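Local coordinates for putative oxidoreductase with NAD(P)-binding Rossmann-fold domain (Clostridium difficile, PDB 3UUW), which is probably an NAD(P)-dependent oxidoreductase of the Gfo/Idh/MocA family, with a nucleotide-binding Rossmann domain and a substrate not yet established, at residues Pro56-Ser59 with Ile60-Ala64; Leu72-Ser75 with Thr76-Tyr80; His79-Ile82 with Ile83-Leu86. All blocks are in the same frame, centred on the assembly; numbering follows the deposited sequence.

Contact 1 of 3, residues Pro56-Ser59 with Ile60-Ala64; sequences PFDS and IESLA
Phe57 and Leu63 make the apolar half of this helix-start contact, their side chains crossing at about a right angle. The Leu63 methyl CD1 sits over one face of the Phe57 ring, 3.8 Å from its centroid and 17° off the ring normal, which is the geometry of a CH-pi contact; it is displaced toward the rim, and its nearest ring atom is Phe57 CD1. At the ring edge, in plane, lies Ser62 OG, 3.6 Å from Phe57 CD2. Leu63 reaches the ring because its CG stands opposite the backbone N (chi1 176°).

The polar half gathers round Ser59, the N-cap residue of helix 60-64. Its hydroxyl hydrogen-bonds that of Ser62, OG to OG at 3.0 Å, with either able to donate. Ser59 OG is also 3.0 Å from Ser62 N, near the first turn of the helix. A water bridges the same region: it accepts from Asp58 N at 3.0 Å and pairs with Ser62 OG at 3.1 Å, while the Asp58 carboxylate atom OD1 comes within 3.2 Å of Ser62 OG. The negative carboxylate beside a helix N-terminus probably interacts favourably with the helix dipole.

Among backbone bonds, Leu63 N donates to Ser59 O with an N-H...O angle of 159°, closing the first helical turn. Phe57 is itself tied by its backbone to Ala37, and Leu63 packs on Ile12 of strand 8-12. The whole is a serine N-cap with an aromatic residue folded back on the first turn, at the start of a short helix in the Rossmann domain.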
ATOM      1  N   PRO A  56     -35.698  17.861  25.881  1.00 23.86           N
ATOM      2  CA  PRO A  56     -34.656  18.401  26.765  1.00 23.36           C
ATOM      3  C   PRO A  56     -35.115  18.378  28.225  1.00 23.51           C
ATOM      4  O   PRO A  56     -36.292  18.670  28.519  1.00 26.02           O
ATOM      5  CB  PRO A  56     -34.493  19.838  26.291  1.00 24.91           C
ATOM      6  CG  PRO A  56     -35.801  20.203  25.706  1.00 25.20           C
ATOM      7  CD  PRO A  56     -36.421  18.929  25.169  1.00 24.26           C
ATOM      8  N   PHE A  57     -34.201  18.043  29.129  1.00 23.49           N
ATOM      9  CA  PHE A  57     -34.475  18.050  30.569  1.00 24.34           C
ATOM     10  C   PHE A  57     -33.634  19.139  31.249  1.00 26.39           C
ATOM     11  O   PHE A  57     -32.557  19.498  30.781  1.00 24.74           O
ATOM     12  CB  PHE A  57     -34.212  16.674  31.187  1.00 24.63           C
ATOM     13  CG  PHE A  57     -35.351  15.693  31.008  1.00 25.22           C
ATOM     14  CD1 PHE A  57     -35.643  15.158  29.766  1.00 24.41           C
ATOM     15  CD2 PHE A  57     -36.138  15.322  32.088  1.00 26.73           C
ATOM     16  CE1 PHE A  57     -36.697  14.266  29.601  1.00 24.85           C
ATOM     17  CE2 PHE A  57     -37.193  14.425  31.934  1.00 27.35           C
ATOM     18  CZ  PHE A  57     -37.476  13.898  30.691  1.00 25.78           C
ATOM     19  N   ASP A  58     -34.131  19.659  32.356  1.00 27.78           N
ATOM     20  CA  ASP A  58     -33.471  20.786  33.010  1.00 29.89           C
ATOM     21  C   ASP A  58     -32.455  20.389  34.078  1.00 27.68           C
ATOM     22  O   ASP A  58     -31.764  21.246  34.601  1.00 28.84           O
ATOM     23  CB  ASP A  58     -34.494  21.770  33.575  1.00 32.97           C
ATOM     24  CG  ASP A  58     -35.399  21.153  34.615  1.00 37.92           C
ATOM     25  OD1 ASP A  58     -35.023  20.125  35.215  1.00 45.48           O
ATOM     26  OD2 ASP A  58     -36.502  21.711  34.831  1.00 46.64           O
ATOM     27  N   SER A  59     -32.358  19.097  34.386  1.00 25.82           N
ATOM     28  CA  SER A  59     -31.382  18.628  35.370  1.00 25.05           C
ATOM     29  C   SER A  59     -31.094  17.143  35.244  1.00 24.21           C
ATOM     30  O   SER A  59     -31.870  16.392  34.660  1.00 23.22           O
ATOM     31  CB  SER A  59     -31.876  18.898  36.799  1.00 26.06           C
ATOM     32  OG  SER A  59     -32.982  18.072  37.125  1.00 26.15           O
ATOM     33  N   ILE A  60     -29.957  16.748  35.811  1.00 24.01           N
ATOM     34  CA  ILE A  60     -29.553  15.355  35.886  1.00 23.13           C
ATOM     35  C   ILE A  60     -30.614  14.555  36.614  1.00 22.48           C
ATOM     36  O   ILE A  60     -30.987  13.467  36.185  1.00 23.50           O
ATOM     37  CB  ILE A  60     -28.218  15.214  36.670  1.00 23.78           C
ATOM     38  CG1 ILE A  60     -27.066  15.747  35.840  1.00 24.52           C
ATOM     39  CG2 ILE A  60     -27.955  13.738  37.053  1.00 26.20           C
ATOM     40  CD1 ILE A  60     -25.829  16.130  36.676  1.00 29.71           C
ATOM     41  N   GLU A  61     -31.107  15.102  37.722  1.00 23.65           N
ATOM     42  CA  GLU A  61     -32.068  14.378  38.541  1.00 24.73           C
ATOM     43  C   GLU A  61     -33.407  14.158  37.854  1.00 25.35           C
ATOM     44  O   GLU A  61     -33.922  13.050  37.876  1.00 26.06           O
ATOM     45  CB  GLU A  61     -32.261  15.056  39.896  1.00 26.83           C
ATOM     46  CG  GLU A  61     -31.032  15.036  40.780  1.00 28.22           C
ATOM     47  CD  GLU A  61     -29.998  16.122  40.469  1.00 32.06           C
ATOM     48  OE1 GLU A  61     -30.246  16.997  39.600  1.00 28.22           O
ATOM     49  OE2 GLU A  61     -28.925  16.095  41.127  1.00 33.79           O
ATOM     50  N   SER A  62     -33.960  15.191  37.227  1.00 25.49           N
ATOM     51  CA  SER A  62     -35.250  15.050  36.557  1.00 26.60           C
ATOM     52  C   SER A  62     -35.191  14.043  35.416  1.00 24.88           C
ATOM     53  O   SER A  62     -36.150  13.315  35.175  1.00 26.07           O
ATOM     54  CB  SER A  62     -35.773  16.394  36.050  1.00 27.90           C
ATOM     55  OG  SER A  62     -34.910  16.969  35.099  1.00 29.69           O
ATOM     56  N   LEU A  63     -34.074  14.007  34.699  1.00 23.20           N
ATOM     57  CA  LEU A  63     -33.940  13.051  33.607  1.00 21.78           C
ATOM     58  C   LEU A  63     -33.810  11.630  34.157  1.00 21.23           C
ATOM     59  O   LEU A  63     -34.493  10.713  33.694  1.00 22.48           O
ATOM     60  CB  LEU A  63     -32.734  13.388  32.733  1.00 21.41           C
ATOM     61  CG  LEU A  63     -32.404  12.420  31.587  1.00 19.74           C
ATOM     62  CD1 LEU A  63     -33.595  12.267  30.590  1.00 21.64           C
ATOM     63  CD2 LEU A  63     -31.139  12.889  30.875  1.00 20.87           C
ATOM     64  N   ALA A  64     -32.931  11.457  35.140  1.00 21.37           N
ATOM     65  CA  ALA A  64     -32.652  10.138  35.702  1.00 22.35           C
ATOM     66  C   ALA A  64     -33.904   9.469  36.244  1.00 23.55           C
ATOM     67  O   ALA A  64     -34.054   8.265  36.135  1.00 24.28           O
ATOM     68  CB  ALA A  64     -31.589  10.227  36.783  1.00 22.64           C
TER
HETATM   69  O   HOH W   1     -36.775  18.689  33.279  1.00 31.89           O

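Contact 2 of 3, residues Leu72-Ser75 with Thr76-Tyr80; sequences LHSS and TETHY
The imidazole of His79 is the flat group of this turn, and it meets Ser74 at its rim. One face is covered by Thr76 CA, 3.7 Å above the plane and over the ring centre. At the edge, in plane, stands the Ser74 hydroxyl, with OG 3.5 Å from His79 CD2. Ser74 O lies near the same plane and accepts a hydrogen bond from His79 NE2 at 3.0 Å. That bond is bent, with an N-H...O angle of 141°, and the donor stands well above the carbonyl plane. The other ring nitrogen, ND1, is hydrogen-bonded to Leu99 O, its strongest polar partner, so the imidazole is held through both nitrogens and its rotation is fixed.

Beside the ring a hydroxyl relay runs from Ser74 to Thr78 and back to the carbonyl of Ser75. Ser74 OG donates to Thr78 OG1 at 2.7 Å, and Thr78 OG1 in turn donates to Ser75 O, also at 2.7 Å, meeting this oxygen in the carbonyl plane on a lone pair. Thr78 N adds a second bond to Ser75 O at 2.9 Å, arriving from above that plane. Thr78 thus grips the carbonyl three residues earlier through both its N-H and its hydroxyl. With chi1 at 65°, the Thr78 hydroxyl lies between its own N and carbonyl carbon, turned back toward both serines. Its methyl CG2 rests 3.2 Å from Ser75 OG.

This turn links strand 69-72 of the parallel sheet to helix 79-88. Leu72 packs on Ile12 and Val95 of the flanking strands 8-12 and 92-95, His79 also lies against Val95, and Tyr80 reaches Gln105 and Leu109 of helix 103-116.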
ATOM      1  N   LEU A  72     -23.459   8.731  29.887  1.00 15.58           N
ATOM      2  CA  LEU A  72     -22.822   9.902  30.479  1.00 15.78           C
ATOM      3  C   LEU A  72     -21.522  10.255  29.750  1.00 18.83           C
ATOM      4  O   LEU A  72     -20.562   9.478  29.722  1.00 16.45           O
ATOM      5  CB  LEU A  72     -22.531   9.609  31.956  1.00 16.71           C
ATOM      6  CG  LEU A  72     -21.802  10.686  32.714  1.00 17.59           C
ATOM      7  CD1 LEU A  72     -22.613  11.968  32.780  1.00 17.12           C
ATOM      8  CD2 LEU A  72     -21.493  10.173  34.123  1.00 19.87           C
ATOM      9  N   HIS A  73     -21.499  11.441  29.159  1.00 20.97           N
ATOM     10  CA  HIS A  73     -20.352  11.862  28.345  1.00 23.40           C
ATOM     11  C   HIS A  73     -19.795  13.166  28.849  1.00 26.07           C
ATOM     12  O   HIS A  73     -19.336  13.988  28.068  1.00 30.58           O
ATOM     13  CB  HIS A  73     -20.752  11.980  26.859  1.00 22.90           C
ATOM     14  CG  HIS A  73     -21.497  10.793  26.339  1.00 20.07           C
ATOM     15  ND1 HIS A  73     -20.919   9.548  26.195  1.00 22.07           N
ATOM     16  CD2 HIS A  73     -22.782  10.656  25.943  1.00 19.73           C
ATOM     17  CE1 HIS A  73     -21.821   8.695  25.751  1.00 22.19           C
ATOM     18  NE2 HIS A  73     -22.961   9.340  25.584  1.00 22.00           N
ATOM     19  N   SER A  74     -19.817  13.342  30.163  1.00 27.38           N
ATOM     20  CA  SER A  74     -19.301  14.567  30.803  1.00 28.70           C
ATOM     21  C   SER A  74     -17.797  14.502  31.054  1.00 29.27           C
ATOM     22  O   SER A  74     -17.158  13.473  30.857  1.00 29.94           O
ATOM     23  CB  SER A  74     -20.039  14.821  32.120  1.00 29.58           C
ATOM     24  OG  SER A  74     -19.712  13.841  33.086  1.00 31.06           O
ATOM     25  N   SER A  75     -17.228  15.619  31.493  1.00 30.61           N
ATOM     26  CA  SER A  75     -15.807  15.690  31.752  1.00 32.13           C
ATOM     27  C   SER A  75     -15.430  14.729  32.857  1.00 30.50           C
ATOM     28  O   SER A  75     -16.187  14.549  33.806  1.00 30.98           O
ATOM     29  CB  SER A  75     -15.407  17.095  32.182  1.00 32.53           C
ATOM     30  OG  SER A  75     -15.973  17.422  33.440  1.00 36.81           O
ATOM     31  N   THR A  76     -14.232  14.172  32.752  1.00 29.11           N
ATOM     32  CA  THR A  76     -13.748  13.197  33.719  1.00 28.47           C
ATOM     33  C   THR A  76     -13.907  13.644  35.168  1.00 27.66           C
ATOM     34  O   THR A  76     -14.292  12.862  36.018  1.00 28.28           O
ATOM     35  CB  THR A  76     -12.272  12.898  33.479  1.00 28.75           C
ATOM     36  OG1 THR A  76     -12.112  12.376  32.161  1.00 31.25           O
ATOM     37  CG2 THR A  76     -11.744  11.896  34.496  1.00 28.75           C
ATOM     38  N   GLU A  77     -13.624  14.911  35.453  1.00 27.81           N
ATOM     39  CA  GLU A  77     -13.688  15.387  36.836  1.00 28.10           C
ATOM     40  C   GLU A  77     -15.103  15.375  37.443  1.00 26.60           C
ATOM     41  O   GLU A  77     -15.238  15.337  38.643  1.00 26.60           O
ATOM     42  CB  GLU A  77     -13.071  16.783  36.972  1.00 31.36           C
ATOM     43  CG  GLU A  77     -13.875  17.898  36.329  1.00 36.92           C
ATOM     44  CD  GLU A  77     -13.230  19.266  36.512  1.00 44.72           C
ATOM     45  OE1 GLU A  77     -12.518  19.465  37.520  1.00 50.54           O
ATOM     46  OE2 GLU A  77     -13.445  20.150  35.652  1.00 51.07           O
ATOM     47  N   THR A  78     -16.134  15.399  36.605  1.00 25.94           N
ATOM     48  CA  THR A  78     -17.513  15.395  37.086  1.00 26.21           C
ATOM     49  C   THR A  78     -18.078  13.981  37.220  1.00 24.14           C
ATOM     50  O   THR A  78     -19.165  13.794  37.752  1.00 23.41           O
ATOM     51  CB  THR A  78     -18.444  16.200  36.137  1.00 26.11           C
ATOM     52  OG1 THR A  78     -18.516  15.557  34.859  1.00 30.26           O
ATOM     53  CG2 THR A  78     -17.941  17.617  35.961  1.00 30.98           C
ATOM     54  N   HIS A  79     -17.359  12.982  36.730  1.00 22.48           N
ATOM     55  CA  HIS A  79     -17.908  11.611  36.772  1.00 21.94           C
ATOM     56  C   HIS A  79     -18.306  11.148  38.167  1.00 21.98           C
ATOM     57  O   HIS A  79     -19.400  10.618  38.355  1.00 21.95           O
ATOM     58  CB  HIS A  79     -16.895  10.612  36.226  1.00 21.12           C
ATOM     59  CG  HIS A  79     -16.691  10.681  34.747  1.00 20.97           C
ATOM     60  ND1 HIS A  79     -15.892   9.777  34.081  1.00 21.02           N
ATOM     61  CD2 HIS A  79     -17.185  11.514  33.799  1.00 19.89           C
ATOM     62  CE1 HIS A  79     -15.874  10.072  32.792  1.00 21.80           C
ATOM     63  NE2 HIS A  79     -16.652  11.120  32.594  1.00 21.47           N
ATOM     64  N   TYR A  80     -17.408  11.287  39.126  1.00 22.20           N
ATOM     65  CA  TYR A  80     -17.620  10.759  40.479  1.00 22.61           C
ATOM     66  C   TYR A  80     -18.915  11.254  41.111  1.00 22.78           C
ATOM     67  O   TYR A  80     -19.738  10.457  41.532  1.00 21.75           O
ATOM     68  CB  TYR A  80     -16.400  11.039  41.357  1.00 24.19           C
ATOM     69  CG  TYR A  80     -16.519  10.635  42.817  1.00 25.79           C
ATOM     70  CD1 TYR A  80     -16.663   9.295  43.191  1.00 24.11           C
ATOM     71  CD2 TYR A  80     -16.455  11.587  43.823  1.00 29.96           C
ATOM     72  CE1 TYR A  80     -16.751   8.927  44.511  1.00 22.53           C
ATOM     73  CE2 TYR A  80     -16.551  11.234  45.144  1.00 29.34           C
ATOM     74  CZ  TYR A  80     -16.695   9.906  45.490  1.00 28.07           C
ATOM     75  OH  TYR A  80     -16.780   9.583  46.808  1.00 29.23           O
TER

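Contact 3 of 3, residues His79-Ile82 with Ile83-Leu86; sequences HYEI and IKIL
Lys84 meets Tyr80 and Glu81, four and three residues back, about one helical turn, with the end of its side chain. In the modelled conformer, one of two deposited, Lys84 CE lies over one face of the Tyr80 ring, 4.0 Å above the plane and toward its rim. Lys84 NZ continues to Tyr80 OH, 3.3 Å away, as a weak hydrogen bond. The same nitrogen forms a salt bridge with Glu81 OE1 at 3.5 Å, the two side chains running alongside each other. A bend at chi3 (42°) turns the lysine's end toward both partners.

On another side of the helix, Ile82 and Leu86 point the same way, with CG2 of Ile82 3.8 Å from CD1 of Leu86. Ile83 CG1 comes 3.1 Å from the carbonyl oxygen of His79.

The next shell is the helical backbone. Ile83 N bonds to His79 O at 2.8 Å, Lys84 N to Tyr80 O and Leu86 N to Ile82 O, whereas Ile85 N to Glu81 O is weak. Farther out, the Tyr80 hydroxyl has its stronger hydrogen bond with Glu108 OE1 on helix 103-116. Helix 79-88 is the beta-alpha-beta crossover between strands 69-72 and 92-95, on which Ile82, Ile83 and Leu86 pack through Leu72, Val95, Ile70 and Val93.

Chemically, the lysine's charge is probably partly offset by Glu81 in this conformer, in a weak and perhaps only part-time ion pair.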
ATOM      1  N   HIS A  79     -17.359  12.982  36.730  1.00 22.48           N
ATOM      2  CA  HIS A  79     -17.908  11.611  36.772  1.00 21.94           C
ATOM      3  C   HIS A  79     -18.306  11.148  38.167  1.00 21.98           C
ATOM      4  O   HIS A  79     -19.400  10.618  38.355  1.00 21.95           O
ATOM      5  CB  HIS A  79     -16.895  10.612  36.226  1.00 21.12           C
ATOM      6  CG  HIS A  79     -16.691  10.681  34.747  1.00 20.97           C
ATOM      7  ND1 HIS A  79     -15.892   9.777  34.081  1.00 21.02           N
ATOM      8  CD2 HIS A  79     -17.185  11.514  33.799  1.00 19.89           C
ATOM      9  CE1 HIS A  79     -15.874  10.072  32.792  1.00 21.80           C
ATOM     10  NE2 HIS A  79     -16.652  11.120  32.594  1.00 21.47           N
ATOM     11  N   TYR A  80     -17.408  11.287  39.126  1.00 22.20           N
ATOM     12  CA  TYR A  80     -17.620  10.759  40.479  1.00 22.61           C
ATOM     13  C   TYR A  80     -18.915  11.254  41.111  1.00 22.78           C
ATOM     14  O   TYR A  80     -19.738  10.457  41.532  1.00 21.75           O
ATOM     15  CB  TYR A  80     -16.400  11.039  41.357  1.00 24.19           C
ATOM     16  CG  TYR A  80     -16.519  10.635  42.817  1.00 25.79           C
ATOM     17  CD1 TYR A  80     -16.663   9.295  43.191  1.00 24.11           C
ATOM     18  CD2 TYR A  80     -16.455  11.587  43.823  1.00 29.96           C
ATOM     19  CE1 TYR A  80     -16.751   8.927  44.511  1.00 22.53           C
ATOM     20  CE2 TYR A  80     -16.551  11.234  45.144  1.00 29.34           C
ATOM     21  CZ  TYR A  80     -16.695   9.906  45.490  1.00 28.07           C
ATOM     22  OH  TYR A  80     -16.780   9.583  46.808  1.00 29.23           O
ATOM     23  N   GLU A  81     -19.121  12.567  41.139  1.00 21.93           N
ATOM     24  CA  GLU A  81     -20.334  13.104  41.730  1.00 24.02           C
ATOM     25  C   GLU A  81     -21.587  12.780  40.927  1.00 21.77           C
ATOM     26  O   GLU A  81     -22.625  12.498  41.513  1.00 22.37           O
ATOM     27  CB  GLU A  81     -20.239  14.615  41.970  1.00 24.92           C
ATOM     28  CG  GLU A  81     -19.209  14.997  43.036  1.00 29.79           C
ATOM     29  CD  GLU A  81     -19.471  14.383  44.428  1.00 37.57           C
ATOM     30  OE1 GLU A  81     -20.601  13.903  44.697  1.00 41.54           O
ATOM     31  OE2 GLU A  81     -18.536  14.405  45.273  1.00 39.79           O
ATOM     32  N   ILE A  82     -21.511  12.830  39.603  1.00 21.55           N
ATOM     33  CA  ILE A  82     -22.686  12.530  38.802  1.00 20.45           C
ATOM     34  C   ILE A  82     -23.079  11.059  38.928  1.00 20.34           C
ATOM     35  O   ILE A  82     -24.244  10.749  39.119  1.00 19.69           O
ATOM     36  CB  ILE A  82     -22.520  12.912  37.311  1.00 20.38           C
ATOM     37  CG1 ILE A  82     -22.354  14.427  37.148  1.00 23.83           C
ATOM     38  CG2 ILE A  82     -23.719  12.404  36.508  1.00 21.96           C
ATOM     39  CD1 ILE A  82     -22.045  14.863  35.704  1.00 24.54           C
ATOM     40  N   ILE A  83     -22.111  10.149  38.835  1.00 19.74           N
ATOM     41  CA  ILE A  83     -22.436   8.723  38.882  1.00 17.82           C
ATOM     42  C   ILE A  83     -23.018   8.316  40.242  1.00 19.75           C
ATOM     43  O   ILE A  83     -23.886   7.463  40.297  1.00 19.43           O
ATOM     44  CB  ILE A  83     -21.229   7.848  38.499  1.00 18.48           C
ATOM     45  CG1 ILE A  83     -20.796   8.164  37.064  1.00 17.46           C
ATOM     46  CG2 ILE A  83     -21.586   6.343  38.635  1.00 18.06           C
ATOM     47  CD1 ILE A  83     -19.474   7.477  36.611  1.00 17.78           C
ATOM     48  N   LYS A  84     -22.542   8.929  41.321  0.60 20.30           N
ATOM     49  CA  LYS A  84     -23.070   8.637  42.637  0.60 21.45           C
ATOM     50  C   LYS A  84     -24.570   8.982  42.663  0.60 21.31           C
ATOM     51  O   LYS A  84     -25.378   8.183  43.111  0.60 20.82           O
ATOM     52  CB  LYS A  84     -22.258   9.381  43.702  0.60 22.47           C
ATOM     53  CG  LYS A  84     -22.579   9.053  45.135  0.60 25.85           C
ATOM     54  CD  LYS A  84     -21.371   9.377  46.053  0.60 26.53           C
ATOM     55  CE  LYS A  84     -20.675  10.712  45.691  0.60 30.89           C
ATOM     56  NZ  LYS A  84     -19.696  11.190  46.728  0.60 32.94           N
ATOM     57  N   ILE A  85     -24.937  10.150  42.136  1.00 21.68           N
ATOM     58  CA  ILE A  85     -26.353  10.554  42.036  1.00 21.32           C
ATOM     59  C   ILE A  85     -27.186   9.554  41.208  1.00 20.78           C
ATOM     60  O   ILE A  85     -28.266   9.116  41.627  1.00 22.24           O
ATOM     61  CB  ILE A  85     -26.474  11.949  41.405  1.00 22.32           C
ATOM     62  CG1 ILE A  85     -25.928  13.014  42.366  1.00 25.55           C
ATOM     63  CG2 ILE A  85     -27.925  12.250  41.006  1.00 21.31           C
ATOM     64  CD1 ILE A  85     -25.739  14.376  41.725  1.00 30.57           C
ATOM     65  N   LEU A  86     -26.658   9.169  40.050  1.00 20.02           N
ATOM     66  CA  LEU A  86     -27.373   8.295  39.125  1.00 18.61           C
ATOM     67  C   LEU A  86     -27.620   6.903  39.688  1.00 18.41           C
ATOM     68  O   LEU A  86     -28.725   6.391  39.628  1.00 18.15           O
ATOM     69  CB  LEU A  86     -26.601   8.195  37.797  1.00 17.71           C
ATOM     70  CG  LEU A  86     -26.503   9.493  36.984  1.00 19.14           C
ATOM     71  CD1 LEU A  86     -25.657   9.299  35.691  1.00 20.71           C
ATOM     72  CD2 LEU A  86     -27.905   9.996  36.645  1.00 20.01           C
TER

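Overall arrangement
The three contacts follow one another along the chain, all in the Rossmann domain. Contacts 2 and 3 share His79 and Tyr80 on helix 79-88, their centres about 8 Å apart, and Leu72 CD2 packs on Ile83 CG1 at 3.6 Å. Contact 1 lies about 14 Å from contact 3 between centres, yet the two helices meet where Ala64 CB approaches Leu86 CD2 at 3.7 Å and Ile60 CD1 approaches Ile82 CG1 at 3.9 Å. Contacts 1 and 2 do not touch, with nearest atoms about 7 Å apart. The Ser74 and Ile82 side chains lie near, without touching, a probable dinucleotide-binding glycine motif (Gly13, Gly15, Ala18), which suggests that contacts 2 and 3 lie close to the presumed cofactor site.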